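Local coordinates for delta (Bacillus subtilis, PDB 3ZH9), which forms the delta subunit of the clamp loader and probably acts as the wrench that opens the beta sliding clamp for loading onto primed DNA, at residues Thr265-Phe268 with Ala269-Tyr273; Gln29-Val32 with Ser33-Gln37; Ala253-Ser256 with Asn257-Leu261. All coordinates share one frame; numbering follows the deposited sequence.

Interaction 1: Thr265-Phe268 with Ala269-Tyr273; sequences TKYF and AEQGY
Phe268 and Gln271 lie side by side and head the same way, with the amide NE2 of Gln271 3.8 Å from CD1 of Phe268 and the ring and amide planes turned 60° apart. The same amide also meets Tyr267, at a shallower 42° to its ring: Gln271 CD stands above one face of Tyr267, displaced toward the rim, so the amide borders both rings. Tyr267 in turn sets its CD2 over the centre of a Phe268 face. Tyr273 comes up at the Phe268 edge, its CD2 3.9 Å from Phe268 CD1, and the edge of its own ring is turned to Phe268 O.

This cluster sits where helix 248-269 stops in a Schellman motif. Gly272, with its positive phi of 87°, is the C-prime residue; its N bonds to Ala269 O at 2.9 Å, while Tyr273 N reaches back to Phe268 O at 3.3 Å. Gln271 N also donates to Phe268 O, at 3.2 Å, so that this carbonyl oxygen is gripped twice, from opposite faces of its plane. Phe268 and Tyr273 both rest on Ile278 of helix 275-282, which follows the turn.

Lys266 and Glu270 run alongside each other, one helical turn apart. CG of Lys266 is anti to the backbone N, and the chain stays extended until a bend at its last torsion; the resulting salt bridge, NZ to Glu270 OE2, is long at 3.7 Å. The ammonium group is hydrogen-bonded to the carbonyl oxygens of Phe299 and Ala296, stronger partners than the carboxylate.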
loop_
_atom_site.group_PDB
_atom_site.type_symbol
_atom_site.label_atom_id
_atom_site.label_comp_id
_atom_site.label_asym_id
_atom_site.label_seq_id
_atom_site.Cartn_x
_atom_site.Cartn_y
_atom_site.Cartn_z
ATOM N N THR A 265 1.391 16.609 -9.126
ATOM C CA THR A 265 0.505 15.926 -10.043
ATOM C C THR A 265 0.099 16.848 -11.210
ATOM O O THR A 265 0.129 16.441 -12.377
ATOM C CB THR A 265 -0.727 15.403 -9.282
ATOM O OG1 THR A 265 -0.301 14.414 -8.331
ATOM C CG2 THR A 265 -1.681 14.761 -10.234
ATOM N N LYS A 266 -0.262 18.091 -10.898
ATOM C CA LYS A 266 -0.649 19.054 -11.935
ATOM C C LYS A 266 0.502 19.279 -12.915
ATOM O O LYS A 266 0.305 19.322 -14.121
ATOM C CB LYS A 266 -1.081 20.388 -11.305
ATOM C CG LYS A 266 -1.670 21.394 -12.286
ATOM C CD LYS A 266 -1.925 22.737 -11.593
ATOM C CE LYS A 266 -2.711 23.703 -12.479
ATOM N NZ LYS A 266 -4.108 23.257 -12.757
ATOM N N TYR A 267 1.709 19.413 -12.378
ATOM C CA TYR A 267 2.911 19.618 -13.176
ATOM C C TYR A 267 3.159 18.478 -14.178
ATOM O O TYR A 267 3.454 18.712 -15.355
ATOM C CB TYR A 267 4.119 19.766 -12.247
ATOM C CG TYR A 267 5.435 19.879 -12.992
ATOM C CD1 TYR A 267 5.841 21.089 -13.562
ATOM C CD2 TYR A 267 6.267 18.773 -13.129
ATOM C CE1 TYR A 267 7.047 21.185 -14.255
ATOM C CE2 TYR A 267 7.468 18.858 -13.815
ATOM C CZ TYR A 267 7.860 20.064 -14.365
ATOM O OH TYR A 267 9.057 20.117 -15.041
ATOM N N PHE A 268 3.041 17.239 -13.715
ATOM C CA PHE A 268 3.262 16.105 -14.606
ATOM C C PHE A 268 2.055 15.823 -15.502
ATOM O O PHE A 268 2.228 15.433 -16.647
ATOM C CB PHE A 268 3.649 14.863 -13.822
ATOM C CG PHE A 268 5.015 14.942 -13.207
ATOM C CD1 PHE A 268 6.148 15.007 -14.006
ATOM C CD2 PHE A 268 5.166 14.960 -11.834
ATOM C CE1 PHE A 268 7.418 15.071 -13.444
ATOM C CE2 PHE A 268 6.444 15.028 -11.258
ATOM C CZ PHE A 268 7.567 15.088 -12.065
ATOM N N ALA A 269 0.842 16.020 -14.988
ATOM C CA ALA A 269 -0.362 15.861 -15.815
ATOM C C ALA A 269 -0.351 16.798 -17.027
ATOM O O ALA A 269 -0.772 16.414 -18.123
ATOM C CB ALA A 269 -1.629 16.076 -14.994
ATOM N N GLU A 270 0.140 18.021 -16.839
ATOM C CA GLU A 270 0.098 19.003 -17.916
ATOM C C GLU A 270 1.114 18.725 -19.018
ATOM O O GLU A 270 1.105 19.381 -20.058
ATOM C CB GLU A 270 0.207 20.428 -17.375
ATOM C CG GLU A 270 -1.044 20.829 -16.590
ATOM C CD GLU A 270 -1.191 22.330 -16.389
ATOM O OE1 GLU A 270 -0.210 23.071 -16.624
ATOM O OE2 GLU A 270 -2.294 22.766 -15.991
ATOM N N GLN A 271 1.976 17.740 -18.786
ATOM C CA GLN A 271 2.879 17.243 -19.816
ATOM C C GLN A 271 2.379 15.920 -20.388
ATOM O O GLN A 271 3.121 15.201 -21.054
ATOM C CB GLN A 271 4.271 17.050 -19.242
ATOM C CG GLN A 271 4.585 18.036 -18.174
ATOM C CD GLN A 271 6.050 18.078 -17.855
ATOM O OE1 GLN A 271 6.746 19.018 -18.237
ATOM N NE2 GLN A 271 6.534 17.065 -17.147
ATOM N N GLY A 272 1.123 15.594 -20.107
ATOM C CA GLY A 272 0.501 14.409 -20.669
ATOM C C GLY A 272 0.690 13.108 -19.903
ATOM O O GLY A 272 0.076 12.099 -20.251
ATOM N N TYR A 273 1.529 13.116 -18.867
ATOM C CA TYR A 273 1.730 11.917 -18.064
ATOM C C TYR A 273 0.425 11.479 -17.401
ATOM O O TYR A 273 -0.395 12.311 -17.005
ATOM C CB TYR A 273 2.810 12.139 -17.013
ATOM C CG TYR A 273 4.189 12.385 -17.574
ATOM C CD1 TYR A 273 4.865 11.392 -18.269
ATOM C CD2 TYR A 273 4.823 13.608 -17.395
ATOM C CE1 TYR A 273 6.134 11.613 -18.775
ATOM C CE2 TYR A 273 6.091 13.836 -17.891
ATOM C CZ TYR A 273 6.741 12.840 -18.582
ATOM O OH TYR A 273 8.001 13.078 -19.079
#

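Interaction 2: Gln29-Val32 with Ser33-Gln37; sequences QETV and SRIRQ
Glu30 and Arg34 make the one salt bridge here, an i to i+4 pair along helix 25-39. Arg34 NE donates to Glu30 OE2 over 2.8 Å, with an N-H...O angle of 155°, and the oxygen receives it on its anti lone pair. Carboxylate and guanidinium are not coplanar: their planes are 72° apart, and OE2 approaches the guanidinium at its edge. The bend at chi2 of Glu30 (64°) folds the carboxylate toward Arg34, whose chain runs extended from CG to NE. Trp6 of helix 2-10 forms a cation-pi pair with Arg34, and both charged side chains touch Phe186 of helix 182-195.

The backbone bonds are those of a regular alpha helix, such as Arg36 N to Val32 O at 3.0 Å. Thr31 OG1 is hydrogen-bonded to Trp6 NE1 and to the carbonyl oxygen of Leu27. The helix follows strand 17-21 after a short loop, in a parallel sheet of strand order 2-3-4-1-5 that recalls AAA+ relatives, where the equivalent helix follows the P-loop.

Apolar contacts occupy the buried side: Thr31 CG2 meets Ile35 CD1 at 4.2 Å, and Val32 leans on Leu20 and Ile79 of the sheet. Of a different kind is the touch between Val32 CG1 and Arg36 NH2, 3.7 Å apart, a methyl against the edge of a charged group.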
loop_
_atom_site.group_PDB
_atom_site.type_symbol
_atom_site.label_atom_id
_atom_site.label_comp_id
_atom_site.label_asym_id
_atom_site.label_seq_id
_atom_site.Cartn_x
_atom_site.Cartn_y
_atom_site.Cartn_z
ATOM N N GLN A 29 3.634 -8.342 1.989
ATOM C CA GLN A 29 3.950 -8.563 3.392
ATOM C C GLN A 29 2.959 -9.506 4.012
ATOM O O GLN A 29 3.339 -10.424 4.723
ATOM C CB GLN A 29 3.956 -7.250 4.189
ATOM C CG GLN A 29 5.032 -6.265 3.766
ATOM C CD GLN A 29 6.393 -6.922 3.591
ATOM O OE1 GLN A 29 6.713 -7.911 4.258
ATOM N NE2 GLN A 29 7.198 -6.378 2.682
ATOM N N GLU A 30 1.681 -9.277 3.752
ATOM C CA GLU A 30 0.642 -10.096 4.369
ATOM C C GLU A 30 0.758 -11.564 3.909
ATOM O O GLU A 30 0.563 -12.494 4.693
ATOM C CB GLU A 30 -0.732 -9.513 4.050
ATOM C CG GLU A 30 -1.880 -10.398 4.457
ATOM C CD GLU A 30 -1.951 -10.603 5.958
ATOM O OE1 GLU A 30 -1.304 -9.824 6.688
ATOM O OE2 GLU A 30 -2.655 -11.534 6.408
ATOM N N THR A 31 1.112 -11.758 2.644
ATOM C CA THR A 31 1.225 -13.098 2.059
ATOM C C THR A 31 2.438 -13.850 2.608
ATOM O O THR A 31 2.356 -15.031 2.949
ATOM C CB THR A 31 1.305 -13.010 0.506
ATOM O OG1 THR A 31 0.115 -12.381 0.008
ATOM C CG2 THR A 31 1.459 -14.405 -0.125
ATOM N N VAL A 32 3.568 -13.158 2.681
ATOM C CA VAL A 32 4.773 -13.722 3.273
ATOM C C VAL A 32 4.474 -14.160 4.704
ATOM O O VAL A 32 4.924 -15.207 5.161
ATOM C CB VAL A 32 5.921 -12.690 3.270
ATOM C CG1 VAL A 32 6.984 -13.056 4.296
ATOM C CG2 VAL A 32 6.519 -12.573 1.880
ATOM N N SER A 33 3.687 -13.353 5.404
ATOM C CA SER A 33 3.321 -13.664 6.776
ATOM C C SER A 33 2.444 -14.920 6.853
ATOM O O SER A 33 2.633 -15.773 7.726
ATOM C CB SER A 33 2.615 -12.461 7.416
ATOM O OG SER A 33 2.314 -12.725 8.771
ATOM N N ARG A 34 1.483 -15.040 5.939
ATOM C CA ARG A 34 0.630 -16.226 5.921
ATOM C C ARG A 34 1.439 -17.467 5.558
ATOM O O ARG A 34 1.145 -18.570 6.022
ATOM C CB ARG A 34 -0.556 -16.048 4.966
ATOM C CG ARG A 34 -1.691 -15.192 5.554
ATOM C CD ARG A 34 -2.622 -14.660 4.457
ATOM N NE ARG A 34 -3.604 -13.720 4.995
ATOM C CZ ARG A 34 -4.897 -13.983 5.164
ATOM N NH1 ARG A 34 -5.396 -15.171 4.830
ATOM N NH2 ARG A 34 -5.701 -13.048 5.658
ATOM N N ILE A 35 2.460 -17.301 4.730
ATOM C CA ILE A 35 3.232 -18.475 4.341
ATOM C C ILE A 35 4.064 -18.923 5.530
ATOM O O ILE A 35 4.204 -20.110 5.776
ATOM C CB ILE A 35 4.136 -18.225 3.133
ATOM C CG1 ILE A 35 3.300 -18.108 1.854
ATOM C CG2 ILE A 35 5.155 -19.365 2.995
ATOM C CD1 ILE A 35 4.077 -17.528 0.661
ATOM N N ARG A 36 4.592 -17.950 6.268
ATOM C CA ARG A 36 5.371 -18.202 7.477
ATOM C C ARG A 36 4.539 -18.919 8.540
ATOM O O ARG A 36 4.967 -19.932 9.096
ATOM C CB ARG A 36 5.901 -16.880 8.028
ATOM C CG ARG A 36 6.779 -17.004 9.262
ATOM C CD ARG A 36 7.103 -15.619 9.809
ATOM N NE ARG A 36 7.411 -14.678 8.733
ATOM C CZ ARG A 36 7.691 -13.390 8.916
ATOM N NH1 ARG A 36 7.708 -12.879 10.141
ATOM N NH2 ARG A 36 7.958 -12.615 7.873
ATOM N N GLN A 37 3.351 -18.391 8.814
ATOM C CA GLN A 37 2.416 -19.014 9.753
ATOM C C GLN A 37 2.091 -20.437 9.331
ATOM O O GLN A 37 1.769 -21.286 10.159
ATOM C CB GLN A 37 1.112 -18.201 9.831
ATOM C CG GLN A 37 1.260 -16.902 10.600
ATOM C CD GLN A 37 0.068 -15.957 10.444
ATOM O OE1 GLN A 37 -0.913 -16.258 9.756
ATOM N NE2 GLN A 37 0.157 -14.799 11.091
#

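Interaction 3: Ala253-Ser256 with Asn257-Leu261; sequences ALIS and NQFRL
With chi1 of Ile255 at -68°, its CG2 branch stands anti to the backbone N and reaches forward to Phe259, one turn on; Ser256 likewise carries OG anti to its own N (chi1 -178°), facing Arg260, whose chain doubles back at chi3 (-59°). Both pairs are i to i+4 neighbours on helix 248-269, in the all-helical C-terminal domain, which in clamp-loader subunits builds the collar.

Ile255 and Phe259 run side by side in the same direction. CG2 of Ile255 lies in the plane of the Phe259 ring, at its edge, 3.6 Å from CD2. Around this buried pair stand Leu304, Ile307 and Leu311 of helix 301-319, and Phe299 meets Phe259 edge-to-face.

The polar flank is looser in its bonding. Arg260 NH1 comes to 2.8 Å from Ser256 OG, but the angle is too poor for a hydrogen bond, while Ser256 O sits over the centre of one guanidinium face. That oxygen is taken by the backbone instead: Arg260 N donates to it at 2.9 Å.

Asn257 N bonds to Ala253 O at 2.8 Å, and the same residue folds its side chain back over that carbonyl, bringing CG to 3.1 Å from Ala253 O without a side-chain bond. Its ND2 touches Leu254 CD2 at 4.0 Å. An alanine here removes the amide, which would probably open a gap beside Leu254 CD2 and leave Ala253 O without the group packed over it.

The end of Gln258 leads away from the contact: its NE2 is hydrogen-bonded to Gln295 OE1, and its side chain touches Phe220 and Ile223 of helix 215-227. Its CB rests 3.6 Å from Ile255 O.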
loop_
_atom_site.group_PDB
_atom_site.type_symbol
_atom_site.label_atom_id
_atom_site.label_comp_id
_atom_site.label_asym_id
_atom_site.label_seq_id
_atom_site.Cartn_x
_atom_site.Cartn_y
_atom_site.Cartn_z
ATOM N N ALA A 253 0.287 19.930 8.549
ATOM C CA ALA A 253 1.239 19.097 7.830
ATOM C C ALA A 253 0.537 18.267 6.761
ATOM O O ALA A 253 0.990 18.208 5.624
ATOM C CB ALA A 253 1.993 18.188 8.805
ATOM N N LEU A 254 -0.570 17.625 7.124
ATOM C CA LEU A 254 -1.349 16.849 6.154
ATOM C C LEU A 254 -1.935 17.714 5.017
ATOM O O LEU A 254 -1.968 17.295 3.867
ATOM C CB LEU A 254 -2.470 16.085 6.859
ATOM C CG LEU A 254 -2.028 15.117 7.967
ATOM C CD1 LEU A 254 -3.238 14.483 8.660
ATOM C CD2 LEU A 254 -1.080 14.041 7.457
ATOM N N ILE A 255 -2.431 18.900 5.358
ATOM C CA ILE A 255 -2.905 19.833 4.358
ATOM C C ILE A 255 -1.728 20.146 3.434
ATOM O O ILE A 255 -1.834 20.053 2.216
ATOM C CB ILE A 255 -3.454 21.113 5.014
ATOM C CG1 ILE A 255 -4.736 20.788 5.786
ATOM C CG2 ILE A 255 -3.718 22.199 3.958
ATOM C CD1 ILE A 255 -5.208 21.914 6.722
ATOM N N SER A 256 -0.590 20.465 4.035
ATOM C CA SER A 256 0.628 20.738 3.283
ATOM C C SER A 256 1.011 19.576 2.354
ATOM O O SER A 256 1.303 19.788 1.183
ATOM C CB SER A 256 1.778 21.082 4.248
ATOM O OG SER A 256 2.957 21.406 3.531
ATOM N N ASN A 257 1.016 18.350 2.873
ATOM C CA ASN A 257 1.344 17.186 2.050
ATOM C C ASN A 257 0.408 17.043 0.831
ATOM O O ASN A 257 0.822 16.612 -0.245
ATOM C CB ASN A 257 1.273 15.887 2.877
ATOM C CG ASN A 257 2.268 15.858 4.037
ATOM O OD1 ASN A 257 3.323 16.495 4.000
ATOM N ND2 ASN A 257 1.929 15.100 5.078
ATOM N N GLN A 258 -0.868 17.351 1.017
ATOM C CA GLN A 258 -1.821 17.215 -0.072
ATOM C C GLN A 258 -1.616 18.304 -1.117
ATOM O O GLN A 258 -1.696 18.039 -2.320
ATOM C CB GLN A 258 -3.263 17.207 0.434
ATOM C CG GLN A 258 -4.329 17.045 -0.673
ATOM C CD GLN A 258 -4.274 15.705 -1.417
ATOM O OE1 GLN A 258 -3.510 14.805 -1.063
ATOM N NE2 GLN A 258 -5.098 15.576 -2.458
ATOM N N PHE A 259 -1.341 19.520 -0.667
ATOM C CA PHE A 259 -1.137 20.617 -1.611
ATOM C C PHE A 259 0.138 20.427 -2.405
ATOM O O PHE A 259 0.164 20.695 -3.592
ATOM C CB PHE A 259 -1.187 21.980 -0.918
ATOM C CG PHE A 259 -2.576 22.540 -0.829
ATOM C CD1 PHE A 259 -3.262 22.899 -1.981
ATOM C CD2 PHE A 259 -3.208 22.680 0.387
ATOM C CE1 PHE A 259 -4.567 23.396 -1.916
ATOM C CE2 PHE A 259 -4.510 23.193 0.462
ATOM C CZ PHE A 259 -5.189 23.541 -0.699
ATOM N N ARG A 260 1.191 19.936 -1.756
ATOM C CA ARG A 260 2.403 19.577 -2.487
ATOM C C ARG A 260 2.119 18.496 -3.521
ATOM O O ARG A 260 2.594 18.576 -4.644
ATOM C CB ARG A 260 3.528 19.151 -1.533
ATOM C CG ARG A 260 4.174 20.352 -0.801
ATOM C CD ARG A 260 5.481 19.975 -0.103
ATOM N NE ARG A 260 5.260 18.928 0.881
ATOM C CZ ARG A 260 5.201 19.142 2.187
ATOM N NH1 ARG A 260 5.382 20.369 2.667
ATOM N NH2 ARG A 260 4.980 18.130 3.011
ATOM N N LEU A 261 1.339 17.488 -3.139
ATOM C CA LEU A 261 0.942 16.442 -4.075
ATOM C C LEU A 261 0.155 16.980 -5.269
ATOM O O LEU A 261 0.366 16.548 -6.404
ATOM C CB LEU A 261 0.102 15.390 -3.364
ATOM C CG LEU A 261 -0.322 14.203 -4.226
ATOM C CD1 LEU A 261 0.863 13.501 -4.879
ATOM C CD2 LEU A 261 -1.160 13.230 -3.383
#

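How the interactions relate
Interactions 1 and 3 share helix 248-269, with centres about 18 Å apart on the same side of the chain's centre: 253-261 lies within the helix and 265-273 forms its end and exit. Interaction 2 belongs to helix 25-39 in the N-terminal, sheet-containing part of the protein, about 38 Å from interaction 1 and about 33 Å from interaction 3, centre to centre, touching neither. Interaction 1 is a surface contact of aromatics, an amide and a capping turn. The others are partly buried, with apolar sides facing the sheet and helix 2-10 in interaction 2 and helices in interaction 3. Interaction 2 has a close salt bridge, interaction 1 a long one; interaction 3 has none, joining a buried Ile-Phe pair to a polar flank.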